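Local coordinates for protein BAG family molecular chaperone regulator 2 (Arabidopsis thaliana, PDB 4HWD) that probably acts as a co-chaperone in programmed cell death and stress responses, its BAG domain binding the ATPase domain of HSP70/HSC70 chaperones, at residues F26-G31 / L85-N89; Q51-D56 / Q71-H76. One frame throughout, in Å; residues are numbered along the deposited sequence.

From the N terminus, helix 2-31 runs the length of the domain, and its last turn supplies the first half of contact 1. The chain then turns through a loop into helix 38-57, whose C-terminal part, 51-56, pairs in contact 2 with 71-76 of helix 63-89; this closes a short hairpin with 14 intervening residues. Helix 63-89 continues to its end, where 85-89 returns to 26-31 and closes contact 1 over 53 residues. The smaller loop therefore lies wholly within the larger. The contact centres are 22 Å apart, with helix 63-89 common to both: contact 2 ties it to the second helix, contact 1 to the first.

Contact 1: residues F26-G31 / L85-N89; sequences FDTVIG and LKIKN
Ile-30 and Leu-85 point their side chains across the gap between the ends of helices 2-31 and 63-89, and together they cover the most surface here, out of 306 Å² buried in all. The apolar contacts come first. Leu-85 reaches over the backbone of the facing helix: with CG anti to its own carbonyl carbon (chi1 -76°), its methyl CD1 lies 3.7 Å from Asp-27 N and 4.0 Å from Phe-26 CB, while the ring of Phe-26 turns off toward Leu-41 and Leu-44 of helix 38-57. Ile-30 brings its CD1 to 3.6 Å from Asn-89 CB, the two side chains crossing at about a right angle, and to 4.2 Å from Leu-85 CB. Shortening Leu-85 to an alanine would take away both methyls and would probably leave a gap beside Phe-26 CB and over the backbone of Asp-27.

The polar groups contribute little directly between the segments. Asp-27 OD1 touches the methyl CD2 of Leu-85 at 3.6 Å, a van der Waals contact at the exposed border. Lys-88, bent at its last torsion (chi4 -62°), brings NZ to 3.7 Å from Ile-30 O, too long to count as a bond, although a weak electrostatic attraction to the carbonyls at this helix C-terminus is likely. The amide of Asn-89 is engaged elsewhere, its ND2 donating to Val-36 O in the interhelical loop, so the residue packing on Ile-30 also fastens that loop.

The segment axes approach to 10.5 Å and run nearly parallel at 27°, as expected for the first and third helices of an up-down-up three-helix bundle, the fold of the BAG domain.

Contact 2: residues Q51-D56 / Q71-H76; sequences QLVKLD and QEERLH
Leu-52 slots its two methyls among Glu-72, Leu-75 and His-76, and this is where the packing is close. With CG anti to the backbone N, the branch is carried toward the opposing helix: CD1 sits 3.4 Å from Glu-72 CB and 3.5 Å from Leu-75 CD1, the two leucines sliding past each other in opposite directions. The other methyl, CD2, meets the imidazole of His-76 at its edge, in the ring plane, 3.7 Å from CD2 of that ring. Leu-55, buried, points toward the facing helix, its CD2 4.2 Å from Gln-71 C. Farther in, Gln-51 and Gln-71 turn their ends toward helix 2-31, the former touching Ile-12 and Gln-15, the latter Ser-13 and Val-16.

The outer side, by contrast, has no bond between the segments to hold it. Asp-56 OD2 and Glu-72 OE1 stand only 2.8 Å apart, with the carboxylate planes 44° from each other. Both are acceptors, so two full charges at this distance would probably repel each other. Glu-72 arrives there because its CG lies between the backbone N and the carbonyl carbon (chi1 67°), from which the chain extends toward Asp-56.

The segment axes come within 10.2 Å and run at 160°, almost antiparallel. A leucine seam between the two helices, with glutamines turned to helix 2-31 and charged residues on the outer side, is characteristic of adjacent helices in an antiparallel hairpin, here the second and third of the BAG three-helix bundle.

Contact 1: residues F26-G31 / L85-N89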
# COMPACT_ATOMS: atom_id res chain seq x y z
N PHE A 26 1.31 -12.97 2.13
CA PHE A 26 0.39 -13.24 3.24
C PHE A 26 -0.90 -13.80 2.68
O PHE A 26 -1.48 -14.72 3.24
CB PHE A 26 0.06 -11.97 4.03
CG PHE A 26 1.18 -11.48 4.91
CD1 PHE A 26 2.18 -12.34 5.35
CD2 PHE A 26 1.19 -10.16 5.37
CE1 PHE A 26 3.18 -11.89 6.22
CE2 PHE A 26 2.18 -9.71 6.24
CZ PHE A 26 3.18 -10.58 6.67
N ASP A 27 -1.36 -13.24 1.57
CA ASP A 27 -2.59 -13.70 0.94
C ASP A 27 -2.50 -15.18 0.57
O ASP A 27 -3.41 -15.95 0.86
CB ASP A 27 -2.90 -12.87 -0.31
CG ASP A 27 -4.22 -13.26 -0.97
OD1 ASP A 27 -5.28 -13.09 -0.32
OD2 ASP A 27 -4.20 -13.72 -2.13
N THR A 28 -1.41 -15.59 -0.06
CA THR A 28 -1.26 -16.99 -0.45
C THR A 28 -1.15 -17.91 0.77
O THR A 28 -1.78 -18.96 0.82
CB THR A 28 -0.03 -17.21 -1.37
OG1 THR A 28 1.17 -16.84 -0.69
CG2 THR A 28 -0.17 -16.37 -2.63
N VAL A 29 -0.36 -17.50 1.77
CA VAL A 29 -0.21 -18.29 2.98
C VAL A 29 -1.56 -18.51 3.66
O VAL A 29 -1.94 -19.64 3.96
CB VAL A 29 0.72 -17.62 4.01
CG1 VAL A 29 0.58 -18.30 5.37
CG2 VAL A 29 2.16 -17.70 3.53
N ILE A 30 -2.28 -17.42 3.90
CA ILE A 30 -3.58 -17.51 4.54
C ILE A 30 -4.60 -18.22 3.65
O ILE A 30 -5.44 -18.98 4.12
CB ILE A 30 -4.09 -16.09 4.92
CG1 ILE A 30 -3.20 -15.49 6.02
CG2 ILE A 30 -5.54 -16.15 5.41
CD1 ILE A 30 -3.58 -14.07 6.42
N GLY A 31 -4.50 -17.99 2.34
CA GLY A 31 -5.42 -18.61 1.40
C GLY A 31 -5.27 -20.12 1.31
O GLY A 31 -6.22 -20.82 0.96
N LEU A 85 -7.99 -10.01 5.11
CA LEU A 85 -7.02 -11.03 5.51
C LEU A 85 -6.99 -11.12 7.04
O LEU A 85 -6.83 -12.21 7.59
CB LEU A 85 -5.60 -10.71 4.99
CG LEU A 85 -5.29 -10.97 3.51
CD1 LEU A 85 -3.78 -10.96 3.28
CD2 LEU A 85 -5.86 -12.32 3.11
N LYS A 86 -7.12 -9.98 7.71
CA LYS A 86 -7.11 -9.95 9.17
C LYS A 86 -8.29 -10.73 9.72
O LYS A 86 -8.16 -11.48 10.67
CB LYS A 86 -7.19 -8.50 9.68
CG LYS A 86 -5.92 -7.69 9.48
CD LYS A 86 -6.07 -6.26 9.96
CE LYS A 86 -6.36 -6.19 11.45
NZ LYS A 86 -6.51 -4.78 11.92
N ILE A 87 -9.45 -10.54 9.09
CA ILE A 87 -10.66 -11.22 9.51
C ILE A 87 -10.52 -12.72 9.27
O ILE A 87 -10.79 -13.53 10.17
CB ILE A 87 -11.89 -10.66 8.72
CG1 ILE A 87 -12.26 -9.28 9.27
CG2 ILE A 87 -13.06 -11.63 8.80
CD1 ILE A 87 -13.31 -8.54 8.46
N LYS A 88 -10.06 -13.07 8.08
CA LYS A 88 -9.88 -14.45 7.66
C LYS A 88 -8.79 -15.18 8.46
O LYS A 88 -8.87 -16.40 8.65
CB LYS A 88 -9.53 -14.47 6.17
CG LYS A 88 -9.86 -15.75 5.45
CD LYS A 88 -9.81 -15.52 3.95
CE LYS A 88 -10.00 -16.81 3.17
NZ LYS A 88 -8.93 -17.79 3.47
N ASN A 89 -7.80 -14.44 8.94
CA ASN A 89 -6.70 -15.02 9.70
C ASN A 89 -7.03 -15.16 11.19
O ASN A 89 -6.98 -16.27 11.74
CB ASN A 89 -5.44 -14.15 9.54
CG ASN A 89 -4.20 -14.80 10.12
OD1 ASN A 89 -3.82 -15.91 9.73
ND2 ASN A 89 -3.55 -14.11 11.05

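Contact 2: residues Q51-D56 / Q71-H76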
# COMPACT_ATOMS: atom_id res chain seq x y z
N GLN A 51 2.44 5.09 3.76
CA GLN A 51 2.70 5.50 2.38
C GLN A 51 1.57 6.39 1.90
O GLN A 51 1.77 7.30 1.11
CB GLN A 51 2.81 4.28 1.46
CG GLN A 51 4.08 3.47 1.61
CD GLN A 51 5.34 4.32 1.48
OE1 GLN A 51 5.39 5.23 0.65
NE2 GLN A 51 6.35 4.02 2.28
N LEU A 52 0.37 6.11 2.39
CA LEU A 52 -0.81 6.87 2.01
C LEU A 52 -0.79 8.32 2.53
O LEU A 52 -1.24 9.23 1.84
CB LEU A 52 -2.07 6.14 2.49
CG LEU A 52 -3.38 6.50 1.79
CD1 LEU A 52 -3.20 6.38 0.28
CD2 LEU A 52 -4.50 5.60 2.27
N VAL A 53 -0.27 8.53 3.73
CA VAL A 53 -0.18 9.89 4.27
C VAL A 53 0.93 10.62 3.51
O VAL A 53 0.77 11.77 3.10
CB VAL A 53 0.15 9.92 5.79
CG1 VAL A 53 -0.91 9.14 6.57
CG2 VAL A 53 1.54 9.36 6.05
N LYS A 54 2.06 9.93 3.31
CA LYS A 54 3.19 10.49 2.58
C LYS A 54 2.72 10.93 1.21
O LYS A 54 3.08 12.02 0.74
CB LYS A 54 4.30 9.45 2.41
CG LYS A 54 5.03 9.10 3.68
CD LYS A 54 6.30 8.34 3.37
CE LYS A 54 7.13 8.12 4.62
NZ LYS A 54 8.42 7.47 4.28
N LEU A 55 1.91 10.10 0.57
CA LEU A 55 1.39 10.43 -0.75
C LEU A 55 0.60 11.73 -0.64
O LEU A 55 1.01 12.75 -1.18
CB LEU A 55 0.48 9.31 -1.25
CG LEU A 55 0.03 9.46 -2.70
CD1 LEU A 55 1.22 9.22 -3.61
CD2 LEU A 55 -1.07 8.47 -3.01
N ASP A 56 -0.52 11.69 0.07
CA ASP A 56 -1.39 12.86 0.24
C ASP A 56 -0.65 14.16 0.54
O ASP A 56 -1.05 15.23 0.07
CB ASP A 56 -2.41 12.58 1.35
CG ASP A 56 -3.47 11.58 0.92
OD1 ASP A 56 -4.30 11.20 1.77
OD2 ASP A 56 -3.47 11.18 -0.26
N GLN A 71 -2.47 5.72 -7.59
CA GLN A 71 -1.60 5.16 -6.57
C GLN A 71 -2.27 5.04 -5.19
O GLN A 71 -2.15 4.02 -4.52
CB GLN A 71 -0.33 6.00 -6.46
CG GLN A 71 0.82 5.26 -5.80
CD GLN A 71 1.27 4.05 -6.61
OE1 GLN A 71 1.67 3.04 -6.05
NE2 GLN A 71 1.21 4.17 -7.93
N GLU A 72 -2.97 6.08 -4.75
CA GLU A 72 -3.64 5.98 -3.46
C GLU A 72 -4.89 5.12 -3.62
O GLU A 72 -5.38 4.54 -2.67
CB GLU A 72 -3.99 7.36 -2.90
CG GLU A 72 -5.04 8.14 -3.64
CD GLU A 72 -5.41 9.39 -2.89
OE1 GLU A 72 -4.51 10.26 -2.72
OE2 GLU A 72 -6.57 9.51 -2.45
N GLU A 73 -5.37 5.04 -4.86
CA GLU A 73 -6.52 4.22 -5.21
C GLU A 73 -6.10 2.75 -5.12
O GLU A 73 -6.88 1.87 -4.72
CB GLU A 73 -6.96 4.56 -6.64
CG GLU A 73 -7.86 3.53 -7.29
CD GLU A 73 -8.56 4.06 -8.53
OE1 GLU A 73 -9.16 3.26 -9.28
OE2 GLU A 73 -8.51 5.29 -8.75
N ARG A 74 -4.84 2.49 -5.49
CA ARG A 74 -4.27 1.15 -5.44
C ARG A 74 -4.03 0.78 -3.99
O ARG A 74 -4.24 -0.36 -3.59
CB ARG A 74 -2.94 1.12 -6.21
CG ARG A 74 -1.98 0.05 -5.75
CD ARG A 74 -0.94 -0.22 -6.82
NE ARG A 74 -1.54 -0.87 -7.99
CZ ARG A 74 -1.10 -0.73 -9.23
NH1 ARG A 74 -0.04 0.03 -9.49
NH2 ARG A 74 -1.70 -1.37 -10.23
N LEU A 75 -3.60 1.77 -3.21
CA LEU A 75 -3.35 1.60 -1.79
C LEU A 75 -4.64 1.34 -1.04
O LEU A 75 -4.66 0.59 -0.06
CB LEU A 75 -2.68 2.85 -1.21
CG LEU A 75 -1.16 2.88 -1.27
CD1 LEU A 75 -0.65 4.28 -0.97
CD2 LEU A 75 -0.60 1.86 -0.29
N HIS A 76 -5.73 1.96 -1.49
CA HIS A 76 -7.02 1.75 -0.86
C HIS A 76 -7.40 0.30 -1.05
O HIS A 76 -7.92 -0.35 -0.14
CB HIS A 76 -8.08 2.66 -1.49
CG HIS A 76 -7.96 4.10 -1.09
ND1 HIS A 76 -8.79 5.08 -1.59
CD2 HIS A 76 -7.12 4.72 -0.23
CE1 HIS A 76 -8.46 6.24 -1.06
NE2 HIS A 76 -7.45 6.06 -0.23